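Local coordinates for abhydrolase domain-containing protein (Exiguobacterium antarcticum, PDB 5H3H), which hydrolyses esters as an alpha/beta hydrolase and probably also acts as a perhydrolase that forms peracids, at residues T72-A75 with S76-N79; F95-G98 with G99-L103; G121-A124 with P125-Q129; T138-E141 with V142-L145; C223-E226 with F227-M231. All blocks are in the same frame, centred on the assembly; numbering follows the deposited sequence.

Interaction 1. Residues T72-A75 with S76-N79; sequences TTMA and SDIN
Met74 and Asp77 meet in a local contact along one helix, within the early turns of helix 71-85. Four backbone bonds, each from a residue to the one four places earlier, make the frame. Ser76 N gives to Thr72 O at 2.9 Å and Asp77 N to Thr73 O at 3.0 Å. Ile78 N gives to Met74 O at 3.0 Å and Asn79 N to Ala75 O at 2.9 Å. On this frame the Met74 side chain does not run straight out. It bends at chi2 (-73°) and again at chi3 (84°). The double bend brings its methyl CE round to 3.4 Å from Asp77 OD2, a carbon lying against a carboxylate oxygen. The carboxylate has its main partner elsewhere, because OD2 forms a salt bridge with Arg57 NE from a nearby loop. Arg57 also touches Met74 and Thr73, so the charged pair is fitted against this part of the helix. In the alpha/beta hydrolase fold, helix 71-85 packs beside helix 97-109, which follows the probable nucleophile elbow. Thr72 and Ala75 touch Lys104 there, and Asn79 touches His109. Ile78 is part of the buried side. Its CG1 branch lies anti to the carbonyl carbon (chi1 -58°), which sets it alongside the previous turn, 3.4 Å from Met74 O. Ser76 CB lies 3.3 Å from Thr73 O.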
loop_
_atom_site.group_PDB
_atom_site.type_symbol
_atom_site.label_atom_id
_atom_site.label_comp_id
_atom_site.label_asym_id
_atom_site.label_seq_id
_atom_site.Cartn_x
_atom_site.Cartn_y
_atom_site.Cartn_z
ATOM N N THR B 72 -5.421 5.986 10.783
ATOM C CA THR B 72 -4.054 5.523 10.453
ATOM C C THR B 72 -3.557 4.543 11.506
ATOM O O THR B 72 -3.205 3.440 11.164
ATOM C CB THR B 72 -3.043 6.670 10.279
ATOM O OG1 THR B 72 -3.435 7.479 9.158
ATOM C CG2 THR B 72 -1.603 6.114 10.050
ATOM N N THR B 73 -3.508 4.946 12.781
ATOM C CA THR B 73 -3.044 4.035 13.840
ATOM C C THR B 73 -3.938 2.800 13.946
ATOM O O THR B 73 -3.485 1.733 14.187
ATOM C CB THR B 73 -3.017 4.720 15.254
ATOM O OG1 THR B 73 -2.233 5.934 15.237
ATOM C CG2 THR B 73 -2.411 3.785 16.299
ATOM N N MET B 74 -5.245 2.967 13.856
ATOM C CA MET B 74 -6.194 1.815 13.929
ATOM C C MET B 74 -5.971 0.789 12.804
ATOM O O MET B 74 -6.056 -0.420 13.037
ATOM C CB MET B 74 -7.645 2.344 13.801
ATOM C CG MET B 74 -8.185 3.193 14.974
ATOM S SD MET B 74 -8.552 2.242 16.477
ATOM C CE MET B 74 -6.876 2.283 17.048
ATOM N N ALA B 75 -5.783 1.320 11.591
ATOM C CA ALA B 75 -5.459 0.530 10.421
ATOM C C ALA B 75 -4.119 -0.188 10.624
ATOM O O ALA B 75 -3.987 -1.365 10.241
ATOM C CB ALA B 75 -5.415 1.391 9.182
ATOM N N SER B 76 -3.169 0.494 11.271
ATOM C CA SER B 76 -1.880 -0.156 11.663
ATOM C C SER B 76 -2.124 -1.336 12.586
ATOM O O SER B 76 -1.473 -2.380 12.433
ATOM C CB SER B 76 -0.904 0.826 12.297
ATOM O OG SER B 76 0.280 0.137 12.629
ATOM N N ASP B 77 -3.091 -1.194 13.517
ATOM C CA ASP B 77 -3.422 -2.316 14.427
ATOM C C ASP B 77 -3.980 -3.451 13.647
ATOM O O ASP B 77 -3.663 -4.588 13.899
ATOM C CB ASP B 77 -4.397 -1.979 15.572
ATOM C CG ASP B 77 -3.856 -0.907 16.565
ATOM O OD1 ASP B 77 -2.637 -0.663 16.632
ATOM O OD2 ASP B 77 -4.669 -0.273 17.291
ATOM N N ILE B 78 -4.822 -3.160 12.660
ATOM C CA ILE B 78 -5.340 -4.259 11.833
ATOM C C ILE B 78 -4.184 -4.964 11.069
ATOM O O ILE B 78 -4.202 -6.172 10.980
ATOM C CB ILE B 78 -6.420 -3.815 10.861
ATOM C CG1 ILE B 78 -7.594 -3.181 11.672
ATOM C CG2 ILE B 78 -6.879 -4.973 9.981
ATOM C CD1 ILE B 78 -8.026 -3.929 12.912
ATOM N N ASN B 79 -3.230 -4.192 10.585
ATOM C CA ASN B 79 -2.052 -4.757 9.904
ATOM C C ASN B 79 -1.345 -5.699 10.813
ATOM O O ASN B 79 -1.057 -6.816 10.424
ATOM C CB ASN B 79 -1.099 -3.683 9.400
ATOM C CG ASN B 79 0.126 -4.272 8.679
ATOM O OD1 ASN B 79 0.014 -4.921 7.615
ATOM N ND2 ASN B 79 1.293 -4.080 9.275
#

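Interaction 2. Residues F95-G98 with G99-L103; sequences FSMG and GGIAL. With F50 (ethaneperoxoic acid), chain D.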
loop_
_atom_site.group_PDB
_atom_site.type_symbol
_atom_site.label_atom_id
_atom_site.label_comp_id
_atom_site.label_asym_id
_atom_site.label_seq_id
_atom_site.Cartn_x
_atom_site.Cartn_y
_atom_site.Cartn_z
ATOM N N PHE B 95 -17.914 -2.742 9.631
ATOM C CA PHE B 95 -19.253 -2.174 9.928
ATOM C C PHE B 95 -19.035 -0.787 10.503
ATOM O O PHE B 95 -18.295 -0.610 11.475
ATOM C CB PHE B 95 -20.007 -3.026 10.894
ATOM C CG PHE B 95 -21.360 -2.420 11.300
ATOM C CD1 PHE B 95 -22.500 -2.659 10.529
ATOM C CD2 PHE B 95 -21.468 -1.583 12.428
ATOM C CE1 PHE B 95 -23.745 -2.145 10.920
ATOM C CE2 PHE B 95 -22.707 -1.010 12.775
ATOM C CZ PHE B 95 -23.818 -1.279 12.002
ATOM N N SER B 96 -19.659 0.205 9.879
ATOM C CA SER B 96 -19.650 1.555 10.343
ATOM C C SER B 96 -18.224 2.123 10.477
ATOM O O SER B 96 -17.552 2.207 9.453
ATOM C CB SER B 96 -20.531 1.654 11.595
ATOM O OG SER B 96 -20.990 2.970 11.705
ATOM N N MET B 97 -17.777 2.526 11.654
ATOM C CA MET B 97 -16.388 2.993 11.788
ATOM C C MET B 97 -15.379 1.952 11.254
ATOM O O MET B 97 -14.334 2.321 10.713
ATOM C CB MET B 97 -16.070 3.307 13.245
ATOM C CG MET B 97 -14.741 4.048 13.444
ATOM S SD MET B 97 -14.457 4.491 15.159
ATOM C CE MET B 97 -14.421 2.872 15.954
ATOM N N GLY B 98 -15.756 0.689 11.389
ATOM C CA GLY B 98 -15.037 -0.481 10.862
ATOM C C GLY B 98 -14.822 -0.457 9.374
ATOM O O GLY B 98 -13.719 -0.788 8.881
ATOM N N GLY B 99 -15.824 0.033 8.669
ATOM C CA GLY B 99 -15.728 0.328 7.263
ATOM C C GLY B 99 -14.620 1.301 6.931
ATOM O O GLY B 99 -13.775 1.015 6.078
ATOM N N GLY B 100 -14.609 2.432 7.619
ATOM C CA GLY B 100 -13.576 3.417 7.443
ATOM C C GLY B 100 -12.192 2.875 7.721
ATOM O O GLY B 100 -11.210 3.169 6.991
ATOM N N ILE B 101 -12.081 2.115 8.812
ATOM C CA ILE B 101 -10.777 1.529 9.193
ATOM C C ILE B 101 -10.335 0.483 8.171
ATOM O O ILE B 101 -9.142 0.389 7.841
ATOM C CB ILE B 101 -10.811 0.979 10.623
ATOM C CG1 ILE B 101 -11.073 2.118 11.644
ATOM C CG2 ILE B 101 -9.523 0.204 10.959
ATOM C CD1 ILE B 101 -11.498 1.620 13.007
ATOM N N ALA B 102 -11.260 -0.347 7.714
ATOM C CA ALA B 102 -10.951 -1.311 6.668
ATOM C C ALA B 102 -10.360 -0.672 5.401
ATOM O O ALA B 102 -9.376 -1.162 4.889
ATOM C CB ALA B 102 -12.187 -2.103 6.325
ATOM N N LEU B 103 -10.954 0.403 4.907
ATOM C CA LEU B 103 -10.435 1.176 3.761
ATOM C C LEU B 103 -9.018 1.730 4.002
ATOM O O LEU B 103 -8.114 1.585 3.127
ATOM C CB LEU B 103 -11.404 2.308 3.364
ATOM C CG LEU B 103 -12.701 1.774 2.748
ATOM C CD1 LEU B 103 -13.860 2.765 2.840
ATOM C CD2 LEU B 103 -12.519 1.390 1.289
HETATM C C F50 D . -20.449 3.896 13.942
HETATM O OX1 F50 D . -21.680 1.875 14.919
HETATM O O F50 D . -19.349 3.383 13.948
HETATM O OXT F50 D . -21.612 2.998 14.034
HETATM C CH3 F50 D . -20.595 5.389 13.834
#
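Met97 reaches from the bound ethaneperoxoic acid to Ile101, one turn further along the helix. Its CB lies 3.4 Å from the ligand atom O. CG stands anti to the backbone N (chi1 -169°) and meets Ile101 CD1 at 4.1 Å. The chain stays extended to SD, and the bend at chi3 turns the methyl CE aside. The side chain as a whole also touches Tyr71, Ser192 and Leu196. The backbone of Met97 does the polar work. Its N donates to the ligand O at 2.9 Å with an N-H...O angle of 153°, and Trp30 N is hydrogen-bonded to the same ligand. Two backbone N-H groups at the ligand are consistent with the oxyanion hole of alpha/beta hydrolases. Ser96 sits at the sharp turn between strand 90-95 and helix 97-109, with a positive phi of 58°. This matches the nucleophile elbow, and Ser96 is probably the nucleophile, with His248 and Asp220 as the other triad members. The Ser96 OG separation from the ligand is too short for an ordinary contact, so its nature is doubtful. Gly98 suits the elbow because a CB there would run into Phe95 O. Phe95 brings the edge of its ring to the ligand, with CE2 3.7 Å from OX1. The first helical turn closes with Ile101 N to Met97 O at 3.0 Å and Ala102 N to Gly98 O at 2.8 Å. The Ser96 O bonds to Gly99 N and Gly100 N are both weak.

Interaction 3. Residues G121-A124 with P125-Q129; sequences GAAA and PVFTQ
The chain doubles back between Ala123 and Phe127, whose CA atoms come within 4.9 Å. Two backbone features make the bend. Ala123 is the centre of an inverse gamma turn, with a weak bond of 3.0 Å from Ala124 N to Ala122 O. A cis peptide then joins Ala124 to Pro125 and brings their CA atoms to 2.9 Å. This irregular loop follows strand 114-120 of the alpha/beta hydrolase sheet and leads toward helix 139-149. It thus leaves the core sheet at the place where many members of the fold insert their cap helices. The cis bond leaves little space at the corner, and Ala124 CB is pressed to 3.4 Å from Pro125 CA. Pro125 packs on Val230 and Met231 of helix 225-234. Ala123 is tied to the elbow by a backbone hydrogen bond to Ser96, and both its methyl and the Phe127 side chain touch Leu196 of helix 186-198. Phe127 belongs to the pocket that holds ethaneperoxoic acid, and its side chain comes about 4 Å from the ligand, nearest atoms. With CG anti to the backbone N (chi1 -178°), the Phe127 ring extends past the Ala123 methyl, approaching it neither squarely over a face nor along an edge. The nearest ring atom is CD1, 3.8 Å from Ala123 CB.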
loop_
_atom_site.group_PDB
_atom_site.type_symbol
_atom_site.label_atom_id
_atom_site.label_comp_id
_atom_site.label_asym_id
_atom_site.label_seq_id
_atom_site.Cartn_x
_atom_site.Cartn_y
_atom_site.Cartn_z
ATOM N N GLY B 121 -22.967 -0.682 6.342
ATOM C CA GLY B 121 -23.317 0.559 7.002
ATOM C C GLY B 121 -22.128 1.481 7.240
ATOM O O GLY B 121 -22.068 2.166 8.229
ATOM N N ALA B 122 -21.124 1.475 6.359
ATOM C CA ALA B 122 -19.837 2.056 6.669
ATOM C C ALA B 122 -19.861 3.591 6.814
ATOM O O ALA B 122 -20.560 4.297 6.067
ATOM C CB ALA B 122 -18.814 1.663 5.608
ATOM N N ALA B 123 -19.044 4.068 7.742
ATOM C CA ALA B 123 -18.785 5.491 7.953
ATOM C C ALA B 123 -17.747 5.980 6.948
ATOM O O ALA B 123 -16.619 6.335 7.270
ATOM C CB ALA B 123 -18.331 5.737 9.367
ATOM N N ALA B 124 -18.148 6.010 5.702
ATOM C CA ALA B 124 -17.203 6.338 4.617
ATOM C C ALA B 124 -17.949 6.808 3.392
ATOM O O ALA B 124 -19.078 6.395 3.207
ATOM C CB ALA B 124 -16.317 5.156 4.264
ATOM N N PRO B 125 -17.312 7.656 2.576
ATOM C CA PRO B 125 -15.906 8.159 2.791
ATOM C C PRO B 125 -15.661 9.176 3.897
ATOM O O PRO B 125 -14.481 9.426 4.255
ATOM C CB PRO B 125 -15.548 8.832 1.438
ATOM C CG PRO B 125 -16.835 8.908 0.675
ATOM C CD PRO B 125 -17.671 7.727 1.148
ATOM N N VAL B 126 -16.736 9.772 4.411
ATOM C CA VAL B 126 -16.656 10.697 5.504
ATOM C C VAL B 126 -17.924 10.483 6.278
ATOM O O VAL B 126 -18.983 10.246 5.725
ATOM C CB VAL B 126 -16.632 12.179 5.079
ATOM C CG1 VAL B 126 -15.877 13.014 6.109
ATOM C CG2 VAL B 126 -16.045 12.391 3.695
ATOM N N PHE B 127 -17.801 10.565 7.584
ATOM C CA PHE B 127 -18.981 10.374 8.464
ATOM C C PHE B 127 -19.751 11.694 8.674
ATOM O O PHE B 127 -20.913 11.672 9.066
ATOM C CB PHE B 127 -18.505 9.803 9.826
ATOM C CG PHE B 127 -19.613 9.523 10.817
ATOM C CD1 PHE B 127 -20.540 8.539 10.573
ATOM C CD2 PHE B 127 -19.685 10.240 12.016
ATOM C CE1 PHE B 127 -21.542 8.258 11.479
ATOM C CE2 PHE B 127 -20.658 9.966 12.925
ATOM C CZ PHE B 127 -21.597 8.959 12.669
ATOM N N THR B 128 -19.054 12.805 8.511
ATOM C CA THR B 128 -19.613 14.141 8.743
ATOM C C THR B 128 -19.621 14.975 7.439
ATOM O O THR B 128 -18.906 14.659 6.481
ATOM C CB THR B 128 -18.883 14.860 9.913
ATOM O OG1 THR B 128 -17.452 14.936 9.672
ATOM C CG2 THR B 128 -19.180 14.089 11.208
ATOM N N GLN B 129 -20.475 15.992 7.392
ATOM C CA GLN B 129 -20.649 16.784 6.153
ATOM C C GLN B 129 -19.404 17.614 5.848
ATOM O O GLN B 129 -18.631 17.938 6.744
ATOM C CB GLN B 129 -21.864 17.696 6.254
ATOM C CG GLN B 129 -23.135 16.976 6.639
ATOM C CD GLN B 129 -24.406 17.609 6.061
ATOM O OE1 GLN B 129 -24.376 18.721 5.503
ATOM N NE2 GLN B 129 -25.525 16.890 6.176
#

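Interaction 4. Residues T138-E141 with V142-L145; sequences TKDE and VDAL
Lys139 O receives two N-H groups from the next turn of helix 139-149. Asp143 N binds it at 3.1 Å in a nearly straight bond, with an N-H...O angle of 175°. Val142 N adds a weak bond at 3.3 Å. Asp140 O takes Ala144 N at 3.0 Å, and the bond from Leu145 N to Glu141 O is weak. Ahead of these, Thr138 and Glu141 satisfy each other. Glu141 N donates to Thr138 OG1 at 3.2 Å, and Thr138 N donates to Glu141 OE2 at 3.0 Å. That carboxylate oxygen is met on its anti side, 31° out of the carboxylate plane. Asp143 OD1 is in a salt bridge with Arg197 NH2 from helix 186-198. Its other oxygen, OD2, lies 4.0 Å from Asp140 OD1. The two carboxylate planes are 22° apart, and the like charges probably repel mildly, which Arg197 is likely to offset in part. Val142 is the buried residue here. Its CG2 takes the crowded position between backbone N and carbonyl carbon, tight against Lys139 O at 2.9 Å, while the side chain as a whole touches Phe127, Thr128, Met137 and Arg197. Cutting Val142 back to a glycine would probably open a gap beside Phe127 and Thr128 and leave their side chains freer to shift. Lys139 is exposed, and its NZ makes a weak, long ion pair with Asp198 OD1. The paired Thr138 and Glu141 bonds are a capping box, with Thr138 as N-cap, at the start of a helix that probably belongs to the cap over the active site.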
loop_
_atom_site.group_PDB
_atom_site.type_symbol
_atom_site.label_atom_id
_atom_site.label_comp_id
_atom_site.label_asym_id
_atom_site.label_seq_id
_atom_site.Cartn_x
_atom_site.Cartn_y
_atom_site.Cartn_z
ATOM N N THR B 138 -23.290 16.779 11.070
ATOM C CA THR B 138 -22.343 17.860 10.835
ATOM C C THR B 138 -21.322 17.577 11.875
ATOM O O THR B 138 -21.564 16.734 12.754
ATOM C CB THR B 138 -22.967 19.231 11.075
ATOM O OG1 THR B 138 -23.487 19.280 12.426
ATOM C CG2 THR B 138 -24.123 19.434 10.126
ATOM N N LYS B 139 -20.189 18.257 11.792
ATOM C CA LYS B 139 -19.198 18.220 12.854
ATOM C C LYS B 139 -19.707 18.620 14.226
ATOM O O LYS B 139 -19.250 18.077 15.265
ATOM C CB LYS B 139 -18.031 19.133 12.528
ATOM C CG LYS B 139 -16.940 18.393 11.849
ATOM C CD LYS B 139 -15.779 19.319 11.626
ATOM C CE LYS B 139 -14.635 18.567 10.981
ATOM N NZ LYS B 139 -13.590 19.550 10.608
ATOM N N ASP B 140 -20.620 19.578 14.267
ATOM C CA ASP B 140 -21.131 20.031 15.555
ATOM C C ASP B 140 -22.068 18.957 16.185
ATOM O O ASP B 140 -22.051 18.787 17.426
ATOM C CB ASP B 140 -21.730 21.459 15.450
ATOM C CG ASP B 140 -20.700 22.522 14.912
ATOM O OD1 ASP B 140 -19.456 22.322 14.976
ATOM O OD2 ASP B 140 -21.144 23.581 14.402
ATOM N N GLU B 141 -22.807 18.187 15.368
ATOM C CA GLU B 141 -23.542 17.036 15.929
ATOM C C GLU B 141 -22.647 15.973 16.608
ATOM O O GLU B 141 -23.062 15.363 17.559
ATOM C CB GLU B 141 -24.501 16.388 14.935
ATOM C CG GLU B 141 -25.754 17.238 14.703
ATOM C CD GLU B 141 -26.505 16.966 13.404
ATOM O OE1 GLU B 141 -27.701 17.337 13.325
ATOM O OE2 GLU B 141 -25.932 16.442 12.444
ATOM N N VAL B 142 -21.438 15.757 16.128
ATOM C CA VAL B 142 -20.578 14.744 16.758
ATOM C C VAL B 142 -19.920 15.291 18.026
ATOM O O VAL B 142 -19.746 14.569 19.030
ATOM C CB VAL B 142 -19.529 14.136 15.774
ATOM C CG1 VAL B 142 -20.191 13.386 14.615
ATOM C CG2 VAL B 142 -18.655 15.203 15.184
ATOM N N ASP B 143 -19.540 16.564 17.992
ATOM C CA ASP B 143 -19.162 17.275 19.223
ATOM C C ASP B 143 -20.234 17.183 20.313
ATOM O O ASP B 143 -19.888 16.961 21.458
ATOM C CB ASP B 143 -18.813 18.743 18.952
ATOM C CG ASP B 143 -17.471 18.913 18.229
ATOM O OD1 ASP B 143 -16.508 18.139 18.493
ATOM O OD2 ASP B 143 -17.367 19.856 17.408
ATOM N N ALA B 144 -21.502 17.263 19.926
ATOM C CA ALA B 144 -22.624 17.055 20.842
ATOM C C ALA B 144 -22.599 15.667 21.497
ATOM O O ALA B 144 -22.805 15.561 22.703
ATOM C CB ALA B 144 -23.966 17.265 20.143
ATOM N N LEU B 145 -22.345 14.612 20.711
ATOM C CA LEU B 145 -22.164 13.283 21.280
ATOM C C LEU B 145 -20.976 13.158 22.220
ATOM O O LEU B 145 -21.058 12.490 23.282
ATOM C CB LEU B 145 -22.020 12.234 20.177
ATOM C CG LEU B 145 -23.257 11.807 19.425
ATOM C CD1 LEU B 145 -22.868 10.798 18.368
ATOM C CD2 LEU B 145 -24.329 11.241 20.312
#

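Interaction 5. Residues C223-E226 with F227-M231; sequences CPFE and FAEVM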
loop_
_atom_site.group_PDB
_atom_site.type_symbol
_atom_site.label_atom_id
_atom_site.label_comp_id
_atom_site.label_asym_id
_atom_site.label_seq_id
_atom_site.Cartn_x
_atom_site.Cartn_y
_atom_site.Cartn_z
ATOM N N CYS B 223 -25.349 6.474 9.638
ATOM C CA CYS B 223 -24.688 6.623 8.377
ATOM C C CYS B 223 -25.759 6.609 7.280
ATOM O O CYS B 223 -26.280 5.575 6.887
ATOM C CB CYS B 223 -23.706 5.480 8.126
ATOM S SG CYS B 223 -22.339 5.491 9.269
ATOM N N PRO B 224 -26.073 7.772 6.746
ATOM C CA PRO B 224 -27.152 7.807 5.801
ATOM C C PRO B 224 -26.863 7.009 4.514
ATOM O O PRO B 224 -25.684 6.899 4.001
ATOM C CB PRO B 224 -27.342 9.310 5.494
ATOM C CG PRO B 224 -26.349 10.052 6.278
ATOM C CD PRO B 224 -25.515 9.094 7.086
ATOM N N PHE B 225 -27.927 6.461 3.986
ATOM C CA PHE B 225 -27.815 5.661 2.781
ATOM C C PHE B 225 -27.028 6.322 1.645
ATOM O O PHE B 225 -26.346 5.591 0.867
ATOM C CB PHE B 225 -29.174 5.254 2.298
ATOM C CG PHE B 225 -29.114 4.322 1.141
ATOM C CD1 PHE B 225 -28.830 2.974 1.340
ATOM C CD2 PHE B 225 -29.318 4.784 -0.166
ATOM C CE1 PHE B 225 -28.752 2.101 0.251
ATOM C CE2 PHE B 225 -29.266 3.900 -1.261
ATOM C CZ PHE B 225 -28.946 2.574 -1.048
ATOM N N GLU B 226 -27.099 7.671 1.551
ATOM C CA GLU B 226 -26.300 8.424 0.588
ATOM C C GLU B 226 -24.779 8.082 0.640
ATOM O O GLU B 226 -24.102 8.072 -0.418
ATOM C CB GLU B 226 -26.525 9.928 0.699
ATOM C CG GLU B 226 -27.909 10.374 0.233
ATOM C CD GLU B 226 -28.939 10.522 1.340
ATOM O OE1 GLU B 226 -28.835 9.859 2.406
ATOM O OE2 GLU B 226 -29.869 11.335 1.136
ATOM N N PHE B 227 -24.250 7.798 1.833
ATOM C CA PHE B 227 -22.827 7.322 1.922
ATOM C C PHE B 227 -22.613 6.099 1.018
ATOM O O PHE B 227 -21.573 5.978 0.336
ATOM C CB PHE B 227 -22.476 6.867 3.332
ATOM C CG PHE B 227 -22.294 7.964 4.376
ATOM C CD1 PHE B 227 -22.623 9.294 4.158
ATOM C CD2 PHE B 227 -21.855 7.594 5.648
ATOM C CE1 PHE B 227 -22.478 10.237 5.169
ATOM C CE2 PHE B 227 -21.692 8.541 6.674
ATOM C CZ PHE B 227 -22.015 9.872 6.430
ATOM N N ALA B 228 -23.589 5.182 1.001
ATOM C CA ALA B 228 -23.490 3.964 0.190
ATOM C C ALA B 228 -23.448 4.264 -1.297
ATOM O O ALA B 228 -22.674 3.692 -2.021
ATOM C CB ALA B 228 -24.632 2.996 0.482
ATOM N N GLU B 229 -24.306 5.174 -1.748
ATOM C CA GLU B 229 -24.257 5.631 -3.137
ATOM C C GLU B 229 -22.884 6.183 -3.505
ATOM O O GLU B 229 -22.356 5.913 -4.573
ATOM C CB GLU B 229 -25.393 6.643 -3.384
ATOM C CG GLU B 229 -26.746 5.938 -3.462
ATOM C CD GLU B 229 -27.985 6.851 -3.475
ATOM O OE1 GLU B 229 -27.883 8.053 -3.146
ATOM O OE2 GLU B 229 -29.079 6.337 -3.785
ATOM N N VAL B 230 -22.284 6.932 -2.614
ATOM C CA VAL B 230 -20.993 7.529 -2.887
ATOM C C VAL B 230 -19.912 6.444 -2.992
ATOM O O VAL B 230 -19.093 6.439 -3.934
ATOM C CB VAL B 230 -20.657 8.611 -1.880
ATOM C CG1 VAL B 230 -19.187 9.038 -1.971
ATOM C CG2 VAL B 230 -21.551 9.817 -2.139
ATOM N N MET B 231 -19.968 5.488 -2.086
ATOM C CA MET B 231 -18.996 4.411 -2.094
ATOM C C MET B 231 -19.086 3.571 -3.338
ATOM O O MET B 231 -18.054 3.213 -3.880
ATOM C CB MET B 231 -19.150 3.526 -0.877
ATOM C CG MET B 231 -18.594 4.143 0.373
ATOM S SD MET B 231 -18.734 3.035 1.828
ATOM C CE MET B 231 -20.479 3.129 2.242
#
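Pro224 lies over one face of the Phe227 ring, and this is the tightly packed part. Its CD is 3.8 Å from the ring centroid and 16° off the normal, a CH-pi contact. Cys223 comes obliquely to the same ring, with CB 3.7 Å from Phe227 CD2 and SG in a sulfur-aromatic contact. Phe227 CG lies anti to the carbonyl carbon (chi1 -73°), which places the ring against both residues. Phe227 N donates to Pro224 O at 2.8 Å from well above the carbonyl plane. An alanine in place of Phe227 would probably leave Pro224 and Cys223 without their aromatic partner and open a gap beside them. Ala228 CB packs over a face of the Phe225 ring, 4.2 Å from CE1. Helix 225-234 is the crossover between strands 211-217 and 239-243 in the alpha/beta hydrolase sheet. The loop before it carries Asp220, probably the triad acid, whose OD1 is hydrogen-bonded to Cys223 N. Glu229 OE2 marks the boundary, 3.5 Å from Phe225 CE2 at the ring edge. The solvent side is looser, with Glu229 exposed and Glu226 partly exposed. The two run side by side, Glu226 CG 4.1 Å from Glu229 OE1, with carboxylate planes 83° apart.

All five contacts are local and follow one another along the chain. None closes a long loop, and none nests in or crosses another. Interaction 1 opens on helix 71-85 and touches interaction 2 where Met74, Ala75 and Ile78 pack on Ile101. Interaction 2 carries the chain from strand 90-95 into helix 97-109. It meets interaction 3 through Ser96 O and Ala123 N, and interaction 5 through Ser96 OG and Cys223 SG. Interaction 3 lies in the loop after strand 114-120. It joins interaction 4, on helix 139-149, at Thr128 and Val142, and interaction 5, on helix 225-234, where Val126 O nears Phe227 CZ. Interactions 4 and 5 do not touch.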